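Local coordinates for DegV family protein (Thermus thermophilus, PDB 2DT8), which binds a long-chain fatty acid, here palmitic acid, and carries a zinc ion, while its wider cellular role remains unclear, at residues A[71-76]-A[101-106]; A[80-85]-A[109-114]; A[155-160]-A[270-275]; A[227-232]-A[255-260]. All blocks are in the same frame, centred on the assembly; numbering follows the deposited sequence.

Contact 1: residues A[71-76]-A[101-106]; sequences RVYREA and LAAQEF. With ZN (zinc ion), chain B.
Beside the zinc site, helix 66-76 packs on helix 95-103 and the type I beta turn from Ala103 to Phe106, with Tyr73 and Phe106 doing most of the touching. The Phe106 ring leans against the helix backbone at a slant: its CE2 lies 3.6 Å from Tyr73 CB, and its CZ comes within 3.8 Å of Arg74 N, with Arg74 CB close beside. Tyr73 has CG anti to its carbonyl carbon (chi1 -66°), which sends the ring across to the second helix, where CE2 meets Ala102 CB at 3.8 Å and the backbone N of Ala103 sits in the ring plane at the edge. Above this apolar layer runs a polar one. Arg74 reaches out and then bends at chi3 (51°), bringing NH1 to 4.4 Å from Glu105 OE1, too far for a salt bridge. Water 1 fills the step: it accepts from Arg74 NH1 and donates to Glu105 OE1 at 2.7 Å. The other carboxylate oxygen, Glu105 OE2, binds the zinc ion at 2.0 Å, and Glu67 OE2 and water 2 are further ligands. One carboxylate thus serves the metal with one oxygen and, through water, an arginine with the other, which probably limits how it can rotate. Below, Tyr73 OH hydrogen-bonds Ser85 OG, and the Tyr73 side chain touches Val110 and Val112 of strand 110-114 and Val6 of strand 3-8; Ala103 rests on the same two valines of strand 110-114, and Val72 faces strand 24-32, so both helices lie against the sheet.

Contact 2: residues A[80-85]-A[109-114]; sequences ADHVLS and RVTVVD
Thr111 sits opposite Leu84 in a parallel strand pair, and its backbone reaches to both neighbours of that residue. Thr111 N donates to Val83 O at 2.8 Å, while Thr111 O accepts from Ser85 N in an almost straight bond (N-H...O 177°). Its side chain adds a link of its own: with OG1 anti to the carbonyl carbon (chi1 -60°), the hydroxyl meets His82 NE2 at the edge of the imidazole, 2.7 Å away, and either atom could be the donor. These strands, 82-87 and 110-114, are the two parallel arms of a beta-alpha-beta unit whose connection carries helix 95-103. Arg109 comes just before the second strand. Its carbonyl O accepts from Val83 N at 2.9 Å and also lies over the centre of the His82 ring, 3.5 Å above the plane, so the imidazole is met on one face by Arg109 and at its edge by Thr111, both from 109-114. The Arg109 side chain runs back past Asp81 O, which is 3.9 Å from CG, and water 3 joins its NH1 to Ala80 O. At the other end, Ser85 O accepts from Val113 N at 2.7 Å. Ser85 OG turns to partners elsewhere, His87 NE2 among them. Leu84 CD1 meets Val113 CG2 at 3.8 Å on the side covered by helix 139-151, where Val142 and Leu143 lie on Leu84.

Contact 3: residues A[155-160]-A[270-275]; sequences VRFSVA and PGTYGF. With PLM (palmitic acid), chain C.
Phe157 and Gly274 face each other as a non-hydrogen-bonded pair of two antiparallel strands, and the phenylalanine side chain leads from there to the bound palmitic acid. Its CB lies 3.3 Å from Tyr273 O and also touches the lipid's CF. CG takes the crowded position between backbone N and carbonyl carbon (chi1 68°), which lays the ring along the lipid: CG meets the lipid's CF, CD1 and CE1 meet its CD, and CZ ends at its CB and CA, 3.9 Å from each. Palmitic acid CD stands 3.8 Å above the plane, over the ring centre. Across the strand pair, CD2 comes to 4.2 Å from Thr272 CG2. On the opposite face of the sheet, Ser158 CB approaches the Tyr273 ring obliquely, an off-centre CH-pi contact 4.1 Å from the centroid. Water 4 bridges Ser158 OG and Tyr273 OH; Ser158 OG also hydrogen-bonds Pro186 O. The backbones are joined on each side of Phe157: Ser158 N donates to Tyr273 O at 2.9 Å and Phe275 N to Arg156 O at 3.0 Å, while the return bond from Arg156 N to Phe275 O is weak. Strand 154-158 lies beside strand 273-279, and on strand 185-191 Leu188 shares a backbone hydrogen bond with Phe157, whose side chain also touches Leu190. Strand 225-231 flanks strand 273-279, and helices 204-219 and 236-247 cover the face of Tyr273 and Phe275.

Contact 4: residues A[227-232]-A[255-260]; sequences AYFLYS and ALVNEL
Tyr231 and Glu259 cross at about a right angle near the ends of the two parallel strands of a beta-alpha-beta unit, 225-231 and 252-259, linked through helix 236-247. Tyr231 CG lies between the backbone N and the carbonyl carbon (chi1 66°), which turns the ring across to the neighbouring strand, where Glu259 CA lies 3.6 Å above one face, offset toward the rim, in a CH-pi contact. Glu259 CB follows at 3.7 Å from Tyr231 CZ, and the carboxylate plane is only 5° from that of the ring. Phe229, on the same side of the sheet, uses its edge instead: Leu256 O lies in the ring plane, and CE1 reaches Ala255 CB at 3.7 Å. Helix 236-247 covers this side, with Val238 touching both side chains. On the other face, the edge of the Tyr228 ring meets Leu256, CD2 to CD2 at 3.9 Å. Leu230 and Leu260 stand at about a right angle there, Leu230 CB being 3.9 Å from Leu260 CD2, and Leu230 also touches the bound palmitic acid, placing this face of the sheet at the fatty-acid site. Backbone hydrogen bonds tie the strands, among them Phe229 N to Leu256 O at 2.7 Å and Asn258 N to Phe229 O; those from Leu256 N and Tyr231 N are weak. The last, Leu260 N to Tyr231 O, spans 2.9 Å, whereas the carbonyl O of Glu259 is buried here with no partner in the model.

In the fold
From the N terminus, contact 1 opens on helix 66-76 and contact 2 on strand 82-87 before either closes. Contact 1 then closes at 101-106 and contact 2 at 109-114, so the two cross, tying a pair of helices to the sheet that holds the parallel strands. Only later does contact 3 open, at 155-160. Its long loop contains the whole of contact 4, from 227-232 to 255-260, before 270-275 closes it. These two meet in one four-stranded sheet, where strand 273-279 lies beside strand 225-231. Contacts 1 and 2 lie on the opposite side of the chain's centre, with the centres of contacts 2 and 4 about 26 Å apart.

Contact 1: residues A[71-76]-A[101-106]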
# COMPACT_ATOMS: atom_id res chain seq x y z
N ARG A 71 -5.64 -10.74 19.42
CA ARG A 71 -4.56 -10.55 20.38
C ARG A 71 -4.09 -9.10 20.38
O ARG A 71 -3.85 -8.52 21.44
CB ARG A 71 -3.38 -11.47 20.07
CG ARG A 71 -2.18 -11.29 21.01
CD ARG A 71 -1.01 -12.21 20.67
NE ARG A 71 -1.15 -12.89 19.39
CZ ARG A 71 -2.03 -13.86 19.15
NH1 ARG A 71 -2.71 -14.39 20.16
NH2 ARG A 71 -2.22 -14.31 17.92
N VAL A 72 -3.91 -8.50 19.24
CA VAL A 72 -3.44 -7.13 19.14
C VAL A 72 -4.51 -6.17 19.68
O VAL A 72 -4.19 -5.27 20.45
CB VAL A 72 -3.03 -6.80 17.67
CG1 VAL A 72 -2.67 -5.34 17.53
CG2 VAL A 72 -1.83 -7.68 17.28
N TYR A 73 -5.77 -6.37 19.31
CA TYR A 73 -6.82 -5.48 19.79
C TYR A 73 -6.92 -5.55 21.31
O TYR A 73 -7.04 -4.53 21.98
CB TYR A 73 -8.19 -5.83 19.19
CG TYR A 73 -8.32 -5.61 17.69
CD1 TYR A 73 -7.45 -4.75 17.01
CD2 TYR A 73 -9.34 -6.22 16.96
CE1 TYR A 73 -7.59 -4.51 15.64
CE2 TYR A 73 -9.49 -5.98 15.60
CZ TYR A 73 -8.62 -5.13 14.94
OH TYR A 73 -8.77 -4.91 13.60
N ARG A 74 -6.85 -6.71 21.89
CA ARG A 74 -6.98 -6.94 23.32
C ARG A 74 -5.85 -6.24 24.08
O ARG A 74 -6.06 -5.64 25.13
CB ARG A 74 -6.94 -8.44 23.63
CG ARG A 74 -6.97 -8.75 25.11
CD ARG A 74 -7.26 -10.23 25.40
NE ARG A 74 -6.39 -11.13 24.66
CZ ARG A 74 -6.74 -11.77 23.54
NH1 ARG A 74 -7.98 -11.66 23.06
NH2 ARG A 74 -5.85 -12.52 22.91
N GLU A 75 -4.66 -6.31 23.46
CA GLU A 75 -3.52 -5.72 24.12
C GLU A 75 -3.59 -4.18 24.06
O GLU A 75 -3.30 -3.47 25.01
CB GLU A 75 -2.21 -6.19 23.43
CG GLU A 75 -1.86 -7.64 23.77
CD GLU A 75 -0.71 -8.18 22.96
OE1 GLU A 75 -0.39 -7.60 21.89
OE2 GLU A 75 -0.13 -9.21 23.37
N ALA A 76 -4.09 -3.74 22.89
CA ALA A 76 -4.17 -2.30 22.70
C ALA A 76 -5.22 -1.66 23.62
O ALA A 76 -5.02 -0.57 24.18
CB ALA A 76 -4.60 -1.98 21.23
N LEU A 101 -13.91 -9.70 11.89
CA LEU A 101 -14.30 -10.81 12.76
C LEU A 101 -13.70 -10.62 14.17
O LEU A 101 -14.37 -10.87 15.18
CB LEU A 101 -13.83 -12.14 12.16
CG LEU A 101 -14.63 -12.60 10.94
CD1 LEU A 101 -13.93 -13.76 10.24
CD2 LEU A 101 -16.03 -13.01 11.38
N ALA A 102 -12.45 -10.17 14.25
CA ALA A 102 -11.83 -9.94 15.54
C ALA A 102 -12.50 -8.76 16.23
O ALA A 102 -12.66 -8.75 17.45
CB ALA A 102 -10.34 -9.64 15.38
N ALA A 103 -12.89 -7.75 15.46
CA ALA A 103 -13.52 -6.57 16.03
C ALA A 103 -14.81 -6.91 16.78
O ALA A 103 -15.16 -6.24 17.76
CB ALA A 103 -13.80 -5.54 14.94
N GLN A 104 -15.51 -7.96 16.34
CA GLN A 104 -16.76 -8.41 16.98
C GLN A 104 -16.53 -8.83 18.43
O GLN A 104 -17.47 -8.89 19.23
CB GLN A 104 -17.39 -9.57 16.20
CG GLN A 104 -17.96 -9.16 14.85
CD GLN A 104 -18.36 -10.35 13.98
OE1 GLN A 104 -18.52 -10.21 12.77
NE2 GLN A 104 -18.53 -11.51 14.60
N GLU A 105 -15.28 -9.14 18.77
CA GLU A 105 -14.95 -9.55 20.14
C GLU A 105 -14.88 -8.37 21.11
O GLU A 105 -14.86 -8.57 22.33
CB GLU A 105 -13.60 -10.29 20.18
CG GLU A 105 -13.55 -11.55 19.33
CD GLU A 105 -12.35 -12.43 19.63
OE1 GLU A 105 -11.66 -12.18 20.64
OE2 GLU A 105 -12.12 -13.38 18.85
N PHE A 106 -14.84 -7.16 20.57
CA PHE A 106 -14.73 -5.94 21.36
C PHE A 106 -15.77 -4.98 20.79
O PHE A 106 -15.44 -3.89 20.29
CB PHE A 106 -13.32 -5.35 21.17
CG PHE A 106 -12.22 -6.39 21.31
CD1 PHE A 106 -11.66 -6.68 22.55
CD2 PHE A 106 -11.75 -7.07 20.18
CE1 PHE A 106 -10.68 -7.66 22.68
CE2 PHE A 106 -10.76 -8.06 20.30
CZ PHE A 106 -10.22 -8.34 21.56
ZN ZN B . -11.70 -15.21 19.47
O HOH W 1 -9.53 -13.69 21.44
O HOH W 2 -13.23 -16.32 18.41

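Contact 2: residues A[80-85]-A[109-114]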
# COMPACT_ATOMS: atom_id res chain seq x y z
N ALA A 80 -6.10 1.64 26.02
CA ALA A 80 -6.77 2.59 25.14
C ALA A 80 -8.29 2.35 25.20
O ALA A 80 -8.71 1.30 25.67
CB ALA A 80 -6.32 2.38 23.68
N ASP A 81 -9.08 3.31 24.75
CA ASP A 81 -10.53 3.20 24.79
C ASP A 81 -11.08 2.70 23.47
O ASP A 81 -12.19 2.16 23.42
CB ASP A 81 -11.16 4.56 25.08
CG ASP A 81 -10.70 5.15 26.39
OD1 ASP A 81 -10.90 4.49 27.43
OD2 ASP A 81 -10.14 6.26 26.38
N HIS A 82 -10.32 2.88 22.40
CA HIS A 82 -10.79 2.50 21.08
C HIS A 82 -9.63 2.21 20.15
O HIS A 82 -8.54 2.76 20.32
CB HIS A 82 -11.62 3.67 20.50
CG HIS A 82 -12.50 3.29 19.35
ND1 HIS A 82 -13.81 2.89 19.53
CD2 HIS A 82 -12.27 3.25 18.02
CE1 HIS A 82 -14.35 2.62 18.35
NE2 HIS A 82 -13.43 2.82 17.42
N VAL A 83 -9.87 1.34 19.17
CA VAL A 83 -8.86 0.98 18.19
C VAL A 83 -9.35 1.33 16.79
O VAL A 83 -10.47 0.99 16.40
CB VAL A 83 -8.56 -0.54 18.21
CG1 VAL A 83 -7.67 -0.93 17.02
CG2 VAL A 83 -7.84 -0.90 19.50
N LEU A 84 -8.51 2.05 16.04
CA LEU A 84 -8.83 2.40 14.67
C LEU A 84 -7.88 1.50 13.88
O LEU A 84 -6.66 1.62 14.00
CB LEU A 84 -8.54 3.89 14.42
CG LEU A 84 -8.72 4.37 12.99
CD1 LEU A 84 -10.12 4.05 12.49
CD2 LEU A 84 -8.47 5.88 12.95
N SER A 85 -8.45 0.58 13.10
CA SER A 85 -7.71 -0.43 12.34
C SER A 85 -7.82 -0.17 10.83
O SER A 85 -8.90 -0.34 10.25
CB SER A 85 -8.30 -1.80 12.70
OG SER A 85 -7.34 -2.86 12.66
N ARG A 109 -15.73 -1.04 20.53
CA ARG A 109 -14.37 -0.55 20.62
C ARG A 109 -13.36 -0.62 19.52
O ARG A 109 -12.21 -0.27 19.72
CB ARG A 109 -13.96 -1.28 21.85
CG ARG A 109 -14.65 -0.84 23.15
CD ARG A 109 -13.88 -1.30 24.37
NE ARG A 109 -13.92 -2.75 24.52
CZ ARG A 109 -13.08 -3.45 25.29
NH1 ARG A 109 -12.09 -2.84 25.93
NH2 ARG A 109 -13.25 -4.76 25.42
N VAL A 110 -13.84 -1.07 18.35
CA VAL A 110 -12.90 -1.19 17.24
C VAL A 110 -13.57 -0.76 15.97
O VAL A 110 -14.67 -1.22 15.64
CB VAL A 110 -12.41 -2.65 17.09
CG1 VAL A 110 -11.46 -2.75 15.88
CG2 VAL A 110 -11.72 -3.11 18.35
N THR A 111 -12.91 0.12 15.23
CA THR A 111 -13.43 0.56 13.95
C THR A 111 -12.46 0.09 12.88
O THR A 111 -11.29 0.48 12.88
CB THR A 111 -13.55 2.09 13.87
OG1 THR A 111 -14.44 2.55 14.90
CG2 THR A 111 -14.09 2.52 12.50
N VAL A 112 -12.93 -0.76 11.98
CA VAL A 112 -12.11 -1.29 10.91
C VAL A 112 -12.39 -0.50 9.64
O VAL A 112 -13.54 -0.36 9.22
CB VAL A 112 -12.42 -2.77 10.66
CG1 VAL A 112 -11.59 -3.31 9.49
CG2 VAL A 112 -12.14 -3.58 11.93
N VAL A 113 -11.33 0.03 9.02
CA VAL A 113 -11.45 0.81 7.80
C VAL A 113 -10.75 0.17 6.60
O VAL A 113 -9.55 -0.14 6.66
CB VAL A 113 -10.84 2.23 8.01
CG1 VAL A 113 -10.95 3.04 6.72
CG2 VAL A 113 -11.55 2.96 9.16
N ASP A 114 -11.50 -0.04 5.53
CA ASP A 114 -10.98 -0.58 4.28
C ASP A 114 -10.54 0.67 3.52
O ASP A 114 -11.38 1.46 3.08
CB ASP A 114 -12.11 -1.30 3.52
CG ASP A 114 -11.64 -1.90 2.21
OD1 ASP A 114 -10.60 -1.46 1.70
OD2 ASP A 114 -12.34 -2.79 1.67
O HOH W 3 -11.08 -0.06 26.34

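Contact 3: residues A[155-160]-A[270-275]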
# COMPACT_ATOMS: atom_id res chain seq x y z
N VAL A 155 -2.59 7.48 -7.46
CA VAL A 155 -1.66 6.36 -7.51
C VAL A 155 -1.38 5.91 -8.93
O VAL A 155 -2.29 5.77 -9.75
CB VAL A 155 -2.11 5.13 -6.66
CG1 VAL A 155 -3.54 4.71 -7.02
CG2 VAL A 155 -1.13 3.96 -6.89
N ARG A 156 -0.10 5.73 -9.24
CA ARG A 156 0.33 5.21 -10.52
C ARG A 156 1.53 4.33 -10.26
O ARG A 156 2.37 4.64 -9.41
CB ARG A 156 0.77 6.33 -11.48
CG ARG A 156 -0.37 7.11 -12.12
CD ARG A 156 -1.23 6.25 -13.03
NE ARG A 156 -2.23 7.05 -13.73
CZ ARG A 156 -3.35 7.51 -13.18
NH1 ARG A 156 -3.63 7.27 -11.91
NH2 ARG A 156 -4.20 8.23 -13.91
N PHE A 157 1.61 3.22 -10.97
CA PHE A 157 2.78 2.36 -10.85
C PHE A 157 2.98 1.56 -12.12
O PHE A 157 2.07 1.44 -12.95
CB PHE A 157 2.68 1.42 -9.63
CG PHE A 157 1.62 0.35 -9.73
CD1 PHE A 157 0.28 0.65 -9.46
CD2 PHE A 157 1.96 -0.97 -10.03
CE1 PHE A 157 -0.70 -0.36 -9.48
CE2 PHE A 157 0.99 -1.98 -10.05
CZ PHE A 157 -0.35 -1.67 -9.78
N SER A 158 4.19 1.06 -12.29
CA SER A 158 4.52 0.21 -13.43
C SER A 158 5.18 -1.05 -12.85
O SER A 158 5.59 -1.07 -11.69
CB SER A 158 5.48 0.93 -14.38
OG SER A 158 5.65 0.19 -15.58
N VAL A 159 5.24 -2.10 -13.68
CA VAL A 159 5.82 -3.38 -13.29
C VAL A 159 6.60 -3.95 -14.47
O VAL A 159 6.33 -3.60 -15.62
CB VAL A 159 4.71 -4.40 -12.90
CG1 VAL A 159 4.00 -3.95 -11.63
CG2 VAL A 159 3.69 -4.53 -14.03
N ALA A 160 7.57 -4.82 -14.19
CA ALA A 160 8.36 -5.41 -15.26
C ALA A 160 7.53 -6.39 -16.07
O ALA A 160 7.72 -6.53 -17.27
CB ALA A 160 9.59 -6.13 -14.68
N PRO A 270 8.88 -8.21 -9.92
CA PRO A 270 10.10 -7.41 -10.01
C PRO A 270 9.94 -6.13 -10.82
O PRO A 270 9.01 -5.98 -11.61
CB PRO A 270 11.10 -8.38 -10.66
CG PRO A 270 10.23 -9.24 -11.52
CD PRO A 270 9.02 -9.49 -10.64
N GLY A 271 10.87 -5.20 -10.59
CA GLY A 271 10.84 -3.94 -11.31
C GLY A 271 9.60 -3.09 -11.11
O GLY A 271 9.19 -2.38 -12.02
N THR A 272 9.01 -3.16 -9.93
CA THR A 272 7.82 -2.36 -9.66
C THR A 272 8.26 -1.01 -9.12
O THR A 272 9.21 -0.91 -8.34
CB THR A 272 6.90 -3.05 -8.61
OG1 THR A 272 6.51 -4.34 -9.09
CG2 THR A 272 5.64 -2.23 -8.35
N TYR A 273 7.58 0.05 -9.56
CA TYR A 273 7.89 1.39 -9.05
C TYR A 273 6.68 2.28 -9.28
O TYR A 273 5.87 2.02 -10.16
CB TYR A 273 9.13 2.00 -9.73
CG TYR A 273 8.98 2.26 -11.21
CD1 TYR A 273 9.23 1.25 -12.14
CD2 TYR A 273 8.60 3.52 -11.68
CE1 TYR A 273 9.11 1.49 -13.50
CE2 TYR A 273 8.47 3.76 -13.03
CZ TYR A 273 8.72 2.75 -13.94
OH TYR A 273 8.60 3.00 -15.28
N GLY A 274 6.55 3.32 -8.46
CA GLY A 274 5.43 4.23 -8.63
C GLY A 274 5.34 5.04 -7.33
O GLY A 274 6.26 5.08 -6.53
N PHE A 275 4.14 5.64 -7.18
CA PHE A 275 3.96 6.46 -6.00
C PHE A 275 2.48 6.72 -5.71
O PHE A 275 1.63 6.69 -6.59
CB PHE A 275 4.74 7.78 -5.83
CG PHE A 275 4.24 8.79 -6.82
CD1 PHE A 275 4.66 8.73 -8.14
CD2 PHE A 275 3.38 9.80 -6.41
CE1 PHE A 275 4.22 9.68 -9.05
CE2 PHE A 275 2.94 10.75 -7.33
CZ PHE A 275 3.36 10.70 -8.65
C1 PLM C . -3.15 -11.69 1.10
O1 PLM C . -4.38 -11.50 1.59
O2 PLM C . -2.73 -12.82 0.96
C2 PLM C . -2.30 -10.50 0.71
C3 PLM C . -2.68 -10.06 -0.71
C4 PLM C . -1.80 -8.88 -1.15
C5 PLM C . -2.23 -8.44 -2.54
C6 PLM C . -1.43 -7.21 -2.97
C7 PLM C . -1.85 -6.82 -4.38
C8 PLM C . -1.24 -5.49 -4.75
C9 PLM C . -1.94 -4.98 -6.01
CA PLM C . -1.03 -4.03 -6.75
CB PLM C . -1.21 -2.65 -6.15
CC PLM C . 0.05 -2.27 -5.39
CD PLM C . 0.58 -0.96 -5.93
CE PLM C . 1.95 -0.68 -5.31
CF PLM C . 2.55 0.59 -5.92
CG PLM C . 1.90 1.83 -5.30
O HOH W 4 8.15 1.02 -16.88

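Contact 4: residues A[227-232]-A[255-260]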
# COMPACT_ATOMS: atom_id res chain seq x y z
N ALA A 227 3.59 12.96 -1.16
CA ALA A 227 3.79 11.82 -2.05
C ALA A 227 4.58 10.69 -1.38
O ALA A 227 5.45 10.92 -0.56
CB ALA A 227 4.48 12.27 -3.32
N TYR A 228 4.24 9.47 -1.83
CA TYR A 228 4.89 8.33 -1.23
C TYR A 228 5.37 7.39 -2.38
O TYR A 228 4.58 6.83 -3.13
CB TYR A 228 3.88 7.61 -0.30
CG TYR A 228 3.47 8.57 0.76
CD1 TYR A 228 2.48 9.51 0.49
CD2 TYR A 228 4.09 8.55 2.01
CE1 TYR A 228 2.11 10.42 1.47
CE2 TYR A 228 3.72 9.47 2.98
CZ TYR A 228 2.74 10.40 2.71
OH TYR A 228 2.38 11.32 3.68
N PHE A 229 6.71 7.27 -2.46
CA PHE A 229 7.26 6.49 -3.55
C PHE A 229 7.63 5.08 -3.12
O PHE A 229 8.12 4.86 -2.01
CB PHE A 229 8.50 7.21 -4.09
CG PHE A 229 8.20 8.56 -4.68
CD1 PHE A 229 8.03 9.67 -3.86
CD2 PHE A 229 8.02 8.69 -6.05
CE1 PHE A 229 7.68 10.91 -4.41
CE2 PHE A 229 7.67 9.93 -6.61
CZ PHE A 229 7.50 11.04 -5.78
N LEU A 230 7.42 4.14 -4.03
CA LEU A 230 7.65 2.72 -3.76
C LEU A 230 8.37 2.00 -4.90
O LEU A 230 8.23 2.34 -6.07
CB LEU A 230 6.29 2.03 -3.57
CG LEU A 230 5.46 2.55 -2.40
CD1 LEU A 230 3.99 2.26 -2.61
CD2 LEU A 230 5.98 1.92 -1.11
N TYR A 231 9.19 1.03 -4.47
CA TYR A 231 9.87 0.24 -5.48
C TYR A 231 10.29 -1.17 -5.05
O TYR A 231 10.29 -1.52 -3.88
CB TYR A 231 11.26 0.86 -5.85
CG TYR A 231 12.17 0.79 -4.67
CD1 TYR A 231 12.08 1.75 -3.67
CD2 TYR A 231 13.12 -0.23 -4.57
CE1 TYR A 231 12.92 1.70 -2.57
CE2 TYR A 231 13.98 -0.27 -3.47
CZ TYR A 231 13.88 0.68 -2.48
OH TYR A 231 14.72 0.64 -1.38
N SER A 232 10.63 -1.96 -6.09
CA SER A 232 11.07 -3.31 -5.79
C SER A 232 12.14 -3.36 -6.89
O SER A 232 11.94 -2.91 -8.01
CB SER A 232 10.09 -4.52 -6.12
OG SER A 232 9.82 -4.53 -7.52
N ALA A 255 7.95 13.66 0.34
CA ALA A 255 8.20 12.71 -0.72
C ALA A 255 9.02 11.44 -0.21
O ALA A 255 10.17 11.20 -0.56
CB ALA A 255 9.07 13.31 -1.89
N LEU A 256 8.36 10.72 0.69
CA LEU A 256 8.92 9.55 1.36
C LEU A 256 9.14 8.43 0.36
O LEU A 256 8.35 8.29 -0.56
CB LEU A 256 7.96 9.07 2.44
CG LEU A 256 8.31 7.91 3.36
CD1 LEU A 256 9.54 8.24 4.20
CD2 LEU A 256 7.11 7.65 4.25
N VAL A 257 10.19 7.63 0.56
CA VAL A 257 10.51 6.53 -0.33
C VAL A 257 10.79 5.27 0.48
O VAL A 257 11.53 5.31 1.46
CB VAL A 257 11.79 6.82 -1.17
CG1 VAL A 257 12.02 5.70 -2.19
CG2 VAL A 257 11.66 8.16 -1.85
N ASN A 258 10.16 4.16 0.10
CA ASN A 258 10.39 2.90 0.80
C ASN A 258 10.27 1.78 -0.20
O ASN A 258 9.67 1.93 -1.27
CB ASN A 258 9.38 2.68 1.94
CG ASN A 258 9.82 1.59 2.92
OD1 ASN A 258 11.00 1.20 2.96
ND2 ASN A 258 8.89 1.11 3.73
N GLU A 259 10.86 0.66 0.15
CA GLU A 259 10.76 -0.53 -0.68
C GLU A 259 9.39 -1.14 -0.36
O GLU A 259 8.85 -0.96 0.73
CB GLU A 259 11.86 -1.53 -0.32
CG GLU A 259 11.80 -2.80 -1.14
CD GLU A 259 12.98 -3.73 -0.92
OE1 GLU A 259 13.70 -3.60 0.10
OE2 GLU A 259 13.18 -4.62 -1.77
N LEU A 260 8.84 -1.84 -1.35
CA LEU A 260 7.58 -2.56 -1.17
C LEU A 260 7.86 -3.72 -0.23
O LEU A 260 8.99 -4.24 -0.18
CB LEU A 260 7.13 -3.16 -2.49
CG LEU A 260 6.60 -2.24 -3.58
CD1 LEU A 260 6.44 -3.04 -4.87
CD2 LEU A 260 5.27 -1.67 -3.14